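Local coordinates for GGDEF family protein (Caulobacter vibrioides, PDB 3U2A), which belongs to the GGDEF family of proteins and contains a PdeA-like PAS domain, a fold common in sensory and signalling proteins, at residues A[27-31]-A[32-36]; A[48-51]-A[52-56]; A[63-66]-A[67-70]; A[70-73]-A[74-78]. All blocks are in the same frame, centred on the assembly; numbering follows the deposited sequence. Where two conformers were deposited one is given.

Contact 1. Residues A[27-31]-A[32-36]; sequences WIWEP and ETDRL
Thr33 holds OG1 between its own backbone N and carbonyl carbon (chi1 60°), while Glu30 has CG beside its backbone N and an extended chain beyond; together these bring Thr33 OG1 to 2.9 Å from Glu30 OE1. The same hydroxyl is 3.3 Å from Glu30 O, and its one proton could serve either acceptor. The other carboxylate oxygen, Glu30 OE2, has a salt bridge to Arg37. Trp29 points from the opposite face of the sheet, with CG anti to the backbone N (chi1 164°), which carries the indole back alongside the returning chain. Its CE3 lies 3.4 Å from Arg35 O, and at the ring edge CH2 meets Asp34 OD1 at 3.5 Å, the carboxylate turned 76° from the indole plane. Pro31 N sits over the centre of one ring face. This is the tip of the hairpin formed by strands 25-30 and 35-40, closed by a G1 beta bulge in which Asp34 and Arg35 both face Glu30. Glu30 N donates to Arg35 O at 2.9 Å; in return Glu30 O takes Arg35 N and Thr33 N from opposite faces of its carbonyl plane. One step further, at the non-hydrogen-bonded pair, Leu36 CD1 packs 3.9 Å from Trp29 CB. The indole nitrogen of Trp29 bonds to Leu75 O, and Asp34 OD1 to Ser56 OG.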
loop_
_atom_site.group_PDB
_atom_site.type_symbol
_atom_site.label_atom_id
_atom_site.label_comp_id
_atom_site.label_asym_id
_atom_site.label_seq_id
_atom_site.Cartn_x
_atom_site.Cartn_y
_atom_site.Cartn_z
ATOM N N TRP A 27 6.847 -4.897 -1.257
ATOM C CA TRP A 27 8.162 -5.436 -1.595
ATOM C C TRP A 27 9.044 -5.518 -0.360
ATOM O O TRP A 27 8.914 -4.706 0.582
ATOM C CB TRP A 27 8.845 -4.610 -2.705
ATOM C CG TRP A 27 9.046 -3.134 -2.371
ATOM C CD1 TRP A 27 8.174 -2.117 -2.610
ATOM C CD2 TRP A 27 10.197 -2.540 -1.751
ATOM N NE1 TRP A 27 8.703 -0.920 -2.167
ATOM C CE2 TRP A 27 9.947 -1.148 -1.648
ATOM C CE3 TRP A 27 11.418 -3.044 -1.277
ATOM C CZ2 TRP A 27 10.869 -0.253 -1.080
ATOM C CZ3 TRP A 27 12.342 -2.153 -0.715
ATOM C CH2 TRP A 27 12.060 -0.774 -0.616
ATOM N N ILE A 28 9.912 -6.530 -0.365
ATOM C CA ILE A 28 11.003 -6.653 0.594
ATOM C C ILE A 28 12.284 -6.935 -0.189
ATOM O O ILE A 28 12.303 -7.805 -1.061
ATOM C CB ILE A 28 10.747 -7.764 1.642
ATOM C CG1 ILE A 28 9.529 -7.409 2.509
ATOM C CG2 ILE A 28 11.977 -7.955 2.541
ATOM C CD1 ILE A 28 9.031 -8.532 3.385
ATOM N N TRP A 29 13.338 -6.188 0.134
ATOM C CA TRP A 29 14.637 -6.330 -0.528
ATOM C C TRP A 29 15.679 -6.803 0.481
ATOM O O TRP A 29 15.883 -6.183 1.539
ATOM C CB TRP A 29 15.034 -5.010 -1.228
ATOM C CG TRP A 29 16.498 -4.912 -1.622
ATOM C CD1 TRP A 29 17.378 -3.909 -1.290
ATOM C CD2 TRP A 29 17.237 -5.844 -2.421
ATOM N NE1 TRP A 29 18.620 -4.173 -1.825
ATOM C CE2 TRP A 29 18.557 -5.352 -2.524
ATOM C CE3 TRP A 29 16.912 -7.052 -3.056
ATOM C CZ2 TRP A 29 19.553 -6.031 -3.237
ATOM C CZ3 TRP A 29 17.899 -7.722 -3.764
ATOM C CH2 TRP A 29 19.207 -7.210 -3.847
ATOM N N GLU A 30 16.301 -7.936 0.178
ATOM C CA GLU A 30 17.293 -8.528 1.081
ATOM C C GLU A 30 18.627 -8.659 0.355
ATOM O O GLU A 30 18.862 -9.674 -0.324
ATOM C CB GLU A 30 16.845 -9.921 1.536
ATOM C CG GLU A 30 15.557 -9.980 2.340
ATOM C CD GLU A 30 15.061 -11.416 2.537
ATOM O OE1 GLU A 30 15.772 -12.377 2.140
ATOM O OE2 GLU A 30 13.950 -11.584 3.077
ATOM N N PRO A 31 19.504 -7.642 0.473
ATOM C CA PRO A 31 20.776 -7.716 -0.249
ATOM C C PRO A 31 21.652 -8.905 0.158
ATOM O O PRO A 31 22.408 -9.397 -0.669
ATOM C CB PRO A 31 21.465 -6.378 0.076
ATOM C CG PRO A 31 20.704 -5.794 1.214
ATOM C CD PRO A 31 19.316 -6.338 1.131
ATOM N N GLU A 32 21.540 -9.363 1.410
ATOM C CA GLU A 32 22.304 -10.521 1.888
ATOM C C GLU A 32 22.053 -11.779 1.066
ATOM O O GLU A 32 22.945 -12.610 0.913
ATOM C CB GLU A 32 21.948 -10.817 3.340
ATOM C CG GLU A 32 22.611 -9.896 4.314
ATOM C CD GLU A 32 24.039 -10.318 4.606
ATOM O OE1 GLU A 32 24.326 -11.542 4.625
ATOM O OE2 GLU A 32 24.877 -9.418 4.824
ATOM N N THR A 33 20.833 -11.908 0.551
ATOM C CA THR A 33 20.407 -13.117 -0.167
ATOM C C THR A 33 20.145 -12.837 -1.648
ATOM O O THR A 33 19.795 -13.750 -2.413
ATOM C CB THR A 33 19.135 -13.719 0.472
ATOM O OG1 THR A 33 18.082 -12.756 0.420
ATOM C CG2 THR A 33 19.376 -14.106 1.929
ATOM N N ASP A 34 20.342 -11.580 -2.048
ATOM C CA ASP A 34 20.037 -11.098 -3.408
ATOM C C ASP A 34 18.597 -11.426 -3.840
ATOM O O ASP A 34 18.349 -11.817 -4.992
ATOM C CB ASP A 34 21.054 -11.636 -4.430
ATOM C CG ASP A 34 21.032 -10.854 -5.730
ATOM O OD1 ASP A 34 20.948 -9.614 -5.680
ATOM O OD2 ASP A 34 21.088 -11.472 -6.814
ATOM N N ARG A 35 17.668 -11.279 -2.896
ATOM C CA ARG A 35 16.264 -11.611 -3.111
ATOM C C ARG A 35 15.378 -10.380 -2.952
ATOM O O ARG A 35 15.341 -9.771 -1.870
ATOM C CB ARG A 35 15.798 -12.694 -2.122
ATOM C CG ARG A 35 16.408 -14.076 -2.329
ATOM C CD ARG A 35 15.786 -15.093 -1.366
ATOM N NE ARG A 35 16.336 -16.437 -1.536
ATOM C CZ ARG A 35 16.975 -17.106 -0.583
ATOM N NH1 ARG A 35 17.131 -16.564 0.614
ATOM N NH2 ARG A 35 17.447 -18.322 -0.823
ATOM N N LEU A 36 14.673 -10.019 -4.027
ATOM C CA LEU A 36 13.612 -9.017 -3.973
ATOM C C LEU A 36 12.291 -9.787 -4.026
ATOM O O LEU A 36 12.036 -10.544 -4.968
ATOM C CB LEU A 36 13.703 -8.032 -5.154
ATOM C CG LEU A 36 12.534 -7.034 -5.236
ATOM C CD1 LEU A 36 12.683 -5.940 -4.180
ATOM C CD2 LEU A 36 12.421 -6.441 -6.621
#

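Contact 2. Residues A[48-51]-A[52-56]; sequences GPLA and PECSS
Leu50 and Cys54 meet side chain to side chain across a sharp turn. Cys54 directs CB toward the preceding segment and holds SG between its own backbone N and carbonyl carbon (chi1 70°), a crowded position that places the sulfur against the leucine. Leu50 answers with CG beside its backbone N (chi1 -55°) and with CD1 anti to CA, while the CD2 branch turns to the cysteine. SG therefore touches the leucine at two places, 3.7 Å from Leu50 CB and 3.8 Å from Leu50 CD2. Cys54 CB itself lies 3.5 Å from Leu50 O. The leucine also packs on Leu38, Phe59 and Leu62, between strand 35-40 and helix 56-62.

The Ala51-Pro52 peptide is cis, which brings the two CA atoms to 3.0 Å and helps the chain turn back sharply. Leu50 O and Glu53 O, both acceptors, end up 3.1 Å apart. A water bonds to Glu53 O at 2.7 Å and to Pro49 O at 3.1 Å, tying the two limbs together, although its protons have more acceptors in reach than they can serve. Beyond, Ser55 OG caps Ala58 N at the start of helix 56-62. The arrangement is a type VI, cis-proline turn, delivering the chain into the short edge strand 53-54 of the PAS sheet.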
loop_
_atom_site.group_PDB
_atom_site.type_symbol
_atom_site.label_atom_id
_atom_site.label_comp_id
_atom_site.label_asym_id
_atom_site.label_seq_id
_atom_site.Cartn_x
_atom_site.Cartn_y
_atom_site.Cartn_z
ATOM N N GLY A 48 5.119 -8.201 -13.147
ATOM C CA GLY A 48 4.814 -9.624 -13.225
ATOM C C GLY A 48 5.999 -10.559 -13.395
ATOM O O GLY A 48 6.067 -11.577 -12.702
ATOM N N PRO A 49 6.935 -10.236 -14.315
ATOM C CA PRO A 49 8.133 -11.067 -14.519
ATOM C C PRO A 49 9.034 -11.232 -13.287
ATOM O O PRO A 49 9.805 -12.189 -13.221
ATOM C CB PRO A 49 8.882 -10.316 -15.618
ATOM C CG PRO A 49 7.799 -9.689 -16.416
ATOM C CD PRO A 49 6.818 -9.211 -15.374
ATOM N N LEU A 50 8.933 -10.312 -12.334
ATOM C CA LEU A 50 9.758 -10.343 -11.125
ATOM C C LEU A 50 9.120 -11.108 -9.977
ATOM O O LEU A 50 9.817 -11.563 -9.074
ATOM C CB LEU A 50 10.046 -8.919 -10.640
ATOM C CG LEU A 50 10.684 -7.928 -11.623
ATOM C CD1 LEU A 50 10.923 -6.594 -10.932
ATOM C CD2 LEU A 50 11.961 -8.484 -12.209
ATOM N N ALA A 51 7.797 -11.201 -9.993
ATOM C CA ALA A 51 7.049 -11.795 -8.882
ATOM C C ALA A 51 7.022 -13.318 -8.993
ATOM O O ALA A 51 6.964 -13.849 -10.103
ATOM C CB ALA A 51 5.642 -11.245 -8.860
ATOM N N PRO A 52 7.022 -14.034 -7.852
ATOM C CA PRO A 52 6.982 -13.588 -6.450
ATOM C C PRO A 52 8.347 -13.173 -5.872
ATOM O O PRO A 52 8.405 -12.526 -4.816
ATOM C CB PRO A 52 6.460 -14.829 -5.727
ATOM C CG PRO A 52 7.006 -15.951 -6.519
ATOM C CD PRO A 52 6.922 -15.503 -7.949
ATOM N N GLU A 53 9.427 -13.558 -6.551
ATOM C CA GLU A 53 10.787 -13.278 -6.088
ATOM C C GLU A 53 11.735 -13.219 -7.263
ATOM O O GLU A 53 11.573 -13.972 -8.219
ATOM C CB GLU A 53 11.240 -14.387 -5.149
ATOM C CG GLU A 53 12.541 -14.139 -4.434
ATOM C CD GLU A 53 12.849 -15.266 -3.489
ATOM O OE1 GLU A 53 12.839 -15.029 -2.267
ATOM O OE2 GLU A 53 13.060 -16.395 -3.972
ATOM N N CYS A 54 12.712 -12.319 -7.191
ATOM C CA CYS A 54 13.728 -12.186 -8.237
ATOM C C CYS A 54 15.064 -11.743 -7.668
ATOM O O CYS A 54 15.152 -11.342 -6.508
ATOM C CB CYS A 54 13.279 -11.205 -9.326
ATOM S SG CYS A 54 13.225 -9.487 -8.807
ATOM N N SER A 55 16.099 -11.820 -8.504
ATOM C CA SER A 55 17.413 -11.289 -8.180
ATOM C C SER A 55 17.483 -9.793 -8.456
ATOM O O SER A 55 16.643 -9.227 -9.176
ATOM C CB SER A 55 18.470 -11.990 -9.040
ATOM O OG SER A 55 18.257 -11.707 -10.415
ATOM N N SER A 56 18.510 -9.150 -7.916
ATOM C CA SER A 56 18.747 -7.747 -8.253
ATOM C C SER A 56 19.026 -7.556 -9.757
ATOM O O SER A 56 18.601 -6.560 -10.352
ATOM C CB SER A 56 19.866 -7.155 -7.392
ATOM O OG SER A 56 21.093 -7.841 -7.581
HETATM O O HOH W 1 11.052 -13.908 -10.916
#

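Contact 3. Residues A[63-66]-A[67-70]; sequences ALPQ and DRAQ
Two backbone hydrogen bonds carry the chain from Leu64 into the helix: Asp67 N donates to Leu64 O at 2.9 Å and Arg68 N to Pro65 O at 3.2 Å. Each links residues three apart, the spacing of a 3-10 turn. Van der Waals contact comes mainly from Arg68, whose chain runs extended from CG to NE. Its CG rests 3.8 Å from Ala63 CB, and Pro65 CA lies 3.5 Å above one face of the Arg68 guanidinium plane, toward the rim. Gln66 and Asp67 run side by side, with amide and carboxylate planes 77° apart. The fold element here is the junction between helices 56-62 and 68-75 of the PAS domain, with Asp67 at the N-cap position of the second helix. Its side chain makes no capping bond; OD1 is instead engaged in a salt bridge with Arg89. Water completes the polar set. One molecule donates to Gln66 O and to Asp67 OD1, the latter at 2.7 Å, and another links Gln66 O to Gln70 N, which it meets at 3.0 Å. The guanidinium of Arg68 also makes weak hydrogen bonds to Arg60 O and Ala61 O, in the last turn of the preceding helix.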
loop_
_atom_site.group_PDB
_atom_site.type_symbol
_atom_site.label_atom_id
_atom_site.label_comp_id
_atom_site.label_asym_id
_atom_site.label_seq_id
_atom_site.Cartn_x
_atom_site.Cartn_y
_atom_site.Cartn_z
ATOM N N ALA A 63 13.852 -2.679 -15.653
ATOM C CA ALA A 63 13.797 -1.223 -15.760
ATOM C C ALA A 63 14.072 -0.789 -17.205
ATOM O O ALA A 63 14.860 -1.434 -17.904
ATOM C CB ALA A 63 14.803 -0.584 -14.821
ATOM N N LEU A 64 13.411 0.274 -17.661
ATOM C CA LEU A 64 13.845 0.924 -18.899
ATOM C C LEU A 64 15.322 1.299 -18.719
ATOM O O LEU A 64 15.711 1.756 -17.645
ATOM C CB LEU A 64 12.992 2.156 -19.220
ATOM C CG LEU A 64 12.003 2.072 -20.382
ATOM C CD1 LEU A 64 11.219 0.756 -20.411
ATOM C CD2 LEU A 64 11.069 3.279 -20.382
ATOM N N PRO A 65 16.160 1.046 -19.746
ATOM C CA PRO A 65 17.594 1.272 -19.571
ATOM C C PRO A 65 17.924 2.678 -19.060
ATOM O O PRO A 65 18.761 2.809 -18.169
ATOM C CB PRO A 65 18.152 1.035 -20.967
ATOM C CG PRO A 65 17.222 0.011 -21.561
ATOM C CD PRO A 65 15.863 0.412 -21.049
ATOM N N GLN A 66 17.263 3.709 -19.593
ATOM C CA GLN A 66 17.524 5.098 -19.174
ATOM C C GLN A 66 17.111 5.400 -17.726
ATOM O O GLN A 66 17.538 6.412 -17.149
ATOM C CB GLN A 66 16.921 6.120 -20.156
ATOM C CG GLN A 66 15.390 6.138 -20.238
ATOM C CD GLN A 66 14.834 5.224 -21.334
ATOM O OE1 GLN A 66 15.281 4.081 -21.512
ATOM N NE2 GLN A 66 13.838 5.732 -22.074
ATOM N N ASP A 67 16.284 4.521 -17.155
ATOM C CA ASP A 67 15.788 4.671 -15.783
ATOM C C ASP A 67 16.538 3.820 -14.756
ATOM O O ASP A 67 16.117 3.749 -13.596
ATOM C CB ASP A 67 14.297 4.318 -15.719
ATOM C CG ASP A 67 13.394 5.389 -16.329
ATOM O OD1 ASP A 67 13.882 6.280 -17.051
ATOM O OD2 ASP A 67 12.176 5.329 -16.080
ATOM N N ARG A 68 17.645 3.196 -15.155
ATOM C CA ARG A 68 18.332 2.266 -14.258
ATOM C C ARG A 68 19.062 2.901 -13.074
ATOM O O ARG A 68 19.253 2.245 -12.050
ATOM C CB ARG A 68 19.207 1.295 -15.041
ATOM C CG ARG A 68 18.335 0.379 -15.855
ATOM C CD ARG A 68 19.100 -0.609 -16.664
ATOM N NE ARG A 68 18.180 -1.614 -17.171
ATOM C CZ ARG A 68 18.347 -2.265 -18.306
ATOM N NH1 ARG A 68 19.404 -2.013 -19.075
ATOM N NH2 ARG A 68 17.458 -3.158 -18.674
ATOM N N ALA A 69 19.433 4.175 -13.197
ATOM C CA ALA A 69 19.951 4.928 -12.039
ATOM C C ALA A 69 18.876 5.070 -10.964
ATOM O O ALA A 69 19.150 4.853 -9.774
ATOM C CB ALA A 69 20.460 6.293 -12.449
ATOM N N GLN A 70 17.660 5.426 -11.385
ATOM C CA GLN A 70 16.521 5.516 -10.468
ATOM C C GLN A 70 16.124 4.165 -9.853
ATOM O O GLN A 70 15.884 4.089 -8.651
ATOM C CB GLN A 70 15.326 6.223 -11.120
ATOM C CG GLN A 70 15.256 7.735 -10.836
ATOM C CD GLN A 70 15.104 8.073 -9.341
ATOM O OE1 GLN A 70 14.046 7.855 -8.729
ATOM N NE2 GLN A 70 16.169 8.613 -8.754
HETATM O O HOH W 2 17.389 7.047 -13.936
HETATM O O HOH W 3 15.189 8.635 -17.336
#

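Contact 4. Residues A[70-73]-A[74-78]; sequences QAEE and VLKPR
Glu73 grips two cations, one with each carboxylate oxygen. OE2 takes Lys76 NZ at 2.8 Å on its syn side, the extended lysine lying alongside the glutamate; OE1 takes Arg78 NH2, also at 2.8 Å, but from above the carboxylate plane. The same Arg78 NH2 donates a nearly straight bond (167°) to Glu73 O at 2.9 Å, on a lone pair in the carbonyl plane. Both acceptors lie close to the guanidinium plane, so the pair should hold its rotation. The bend at chi2 (-58°) turns the Glu73 carboxylate to where one Arg78 NH2 can reach both OE1 and the backbone O.

In the next shell, one water joins Glu73 OE1 to Arg78 NH1, and another accepts from Arg78 NE at 2.7 Å and lies within bonding reach of Glu73 O and Lys76 O, with more acceptors about it than its protons can serve. Lys76 is set by its backbone, Lys76 N donating to Glu72 O at 2.9 Å. Glu72 OE1 lies 3.7 Å from Leu75 CD1, and its OE2 forms a salt bridge with Arg60. Further in, Val74 packs on Phe59 and Trp98. The whole is a salt-bridge network at the C-terminal end of helix 68-75, where the arginine from the following loop folds back on a carbonyl of the last turn.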
loop_
_atom_site.group_PDB
_atom_site.type_symbol
_atom_site.label_atom_id
_atom_site.label_comp_id
_atom_site.label_asym_id
_atom_site.label_seq_id
_atom_site.Cartn_x
_atom_site.Cartn_y
_atom_site.Cartn_z
ATOM N N GLN A 70 17.660 5.426 -11.385
ATOM C CA GLN A 70 16.521 5.516 -10.468
ATOM C C GLN A 70 16.124 4.165 -9.853
ATOM O O GLN A 70 15.884 4.089 -8.651
ATOM C CB GLN A 70 15.326 6.223 -11.120
ATOM C CG GLN A 70 15.256 7.735 -10.836
ATOM C CD GLN A 70 15.104 8.073 -9.341
ATOM O OE1 GLN A 70 14.046 7.855 -8.729
ATOM N NE2 GLN A 70 16.169 8.613 -8.754
ATOM N N ALA A 71 16.092 3.098 -10.664
ATOM C CA ALA A 71 15.888 1.722 -10.166
ATOM C C ALA A 71 16.867 1.331 -9.054
ATOM O O ALA A 71 16.488 0.679 -8.068
ATOM C CB ALA A 71 15.976 0.715 -11.317
ATOM N N GLU A 72 18.129 1.729 -9.227
ATOM C CA GLU A 72 19.185 1.388 -8.286
ATOM C C GLU A 72 18.955 2.000 -6.920
ATOM O O GLU A 72 19.434 1.452 -5.914
ATOM C CB GLU A 72 20.555 1.809 -8.826
ATOM C CG GLU A 72 21.721 0.986 -8.270
ATOM C CD GLU A 72 21.585 -0.510 -8.580
ATOM O OE1 GLU A 72 21.960 -1.328 -7.720
ATOM O OE2 GLU A 72 21.086 -0.875 -9.671
ATOM N N GLU A 73 18.234 3.126 -6.878
ATOM C CA GLU A 73 17.902 3.782 -5.608
ATOM C C GLU A 73 17.067 2.890 -4.680
ATOM O O GLU A 73 17.101 3.068 -3.460
ATOM C CB GLU A 73 17.215 5.132 -5.833
ATOM C CG GLU A 73 18.111 6.210 -6.466
ATOM C CD GLU A 73 19.356 6.504 -5.644
ATOM O OE1 GLU A 73 19.222 6.753 -4.433
ATOM O OE2 GLU A 73 20.471 6.479 -6.205
ATOM N N VAL A 74 16.326 1.935 -5.253
ATOM C CA VAL A 74 15.650 0.910 -4.457
ATOM C C VAL A 74 16.647 -0.071 -3.799
ATOM O O VAL A 74 16.541 -0.354 -2.596
ATOM C CB VAL A 74 14.578 0.128 -5.276
ATOM C CG1 VAL A 74 13.900 -0.923 -4.396
ATOM C CG2 VAL A 74 13.539 1.080 -5.873
ATOM N N LEU A 75 17.611 -0.563 -4.581
ATOM C CA LEU A 75 18.510 -1.661 -4.169
ATOM C C LEU A 75 19.706 -1.234 -3.331
ATOM O O LEU A 75 20.252 -2.059 -2.588
ATOM C CB LEU A 75 19.063 -2.398 -5.389
ATOM C CG LEU A 75 18.077 -2.934 -6.435
ATOM C CD1 LEU A 75 18.866 -3.445 -7.636
ATOM C CD2 LEU A 75 17.203 -4.039 -5.848
ATOM N N LYS A 76 20.117 0.027 -3.472
ATOM C CA LYS A 76 21.280 0.563 -2.757
ATOM C C LYS A 76 21.138 0.352 -1.260
ATOM O O LYS A 76 20.173 0.828 -0.672
ATOM C CB LYS A 76 21.436 2.066 -3.020
ATOM C CG LYS A 76 22.255 2.384 -4.240
ATOM C CD LYS A 76 22.601 3.861 -4.287
ATOM C CE LYS A 76 23.059 4.234 -5.686
ATOM N NZ LYS A 76 23.103 5.703 -5.863
ATOM N N PRO A 77 22.103 -0.349 -0.629
ATOM C CA PRO A 77 21.990 -0.515 0.833
ATOM C C PRO A 77 22.099 0.819 1.557
ATOM O O PRO A 77 22.798 1.732 1.095
ATOM C CB PRO A 77 23.184 -1.420 1.191
ATOM C CG PRO A 77 23.616 -2.039 -0.089
ATOM C CD PRO A 77 23.257 -1.078 -1.182
ATOM N N ARG A 78 21.376 0.941 2.663
ATOM C CA ARG A 78 21.417 2.144 3.480
ATOM C C ARG A 78 21.325 1.735 4.941
ATOM O O ARG A 78 20.937 0.602 5.264
ATOM C CB ARG A 78 20.255 3.091 3.140
ATOM C CG ARG A 78 20.196 3.570 1.679
ATOM C CD ARG A 78 18.948 4.381 1.373
ATOM N NE ARG A 78 18.664 4.343 -0.071
ATOM C CZ ARG A 78 19.144 5.202 -0.968
ATOM N NH1 ARG A 78 19.923 6.221 -0.595
ATOM N NH2 ARG A 78 18.831 5.050 -2.253
HETATM O O HOH W 4 17.821 1.872 -0.882
HETATM O O HOH W 5 21.402 7.707 -2.843
#

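How the contacts relate
Along the chain the contacts run in numerical order within the PAS domain. Contacts 1 and 2 have centres about 10 Å apart and share the antiparallel sheet, in which strand 53-54 is the edge neighbour of 35-40; Leu36 N and Cys54 O probably hydrogen-bond there. Contact 3 covers the entry into helix 68-75 and contact 4 its exit; they share Gln70 and lie about 11 Å apart between centres. Contact 4 returns to the hairpin of contact 1, also about 11 Å away between centres, where the two touch; Val74 also packs near Trp27. Contact 3 stays apart from contact 1, its centre about 19 Å away. The C-terminal end of helix 68-75 thus meets the hairpin, while contact 3 does not touch it.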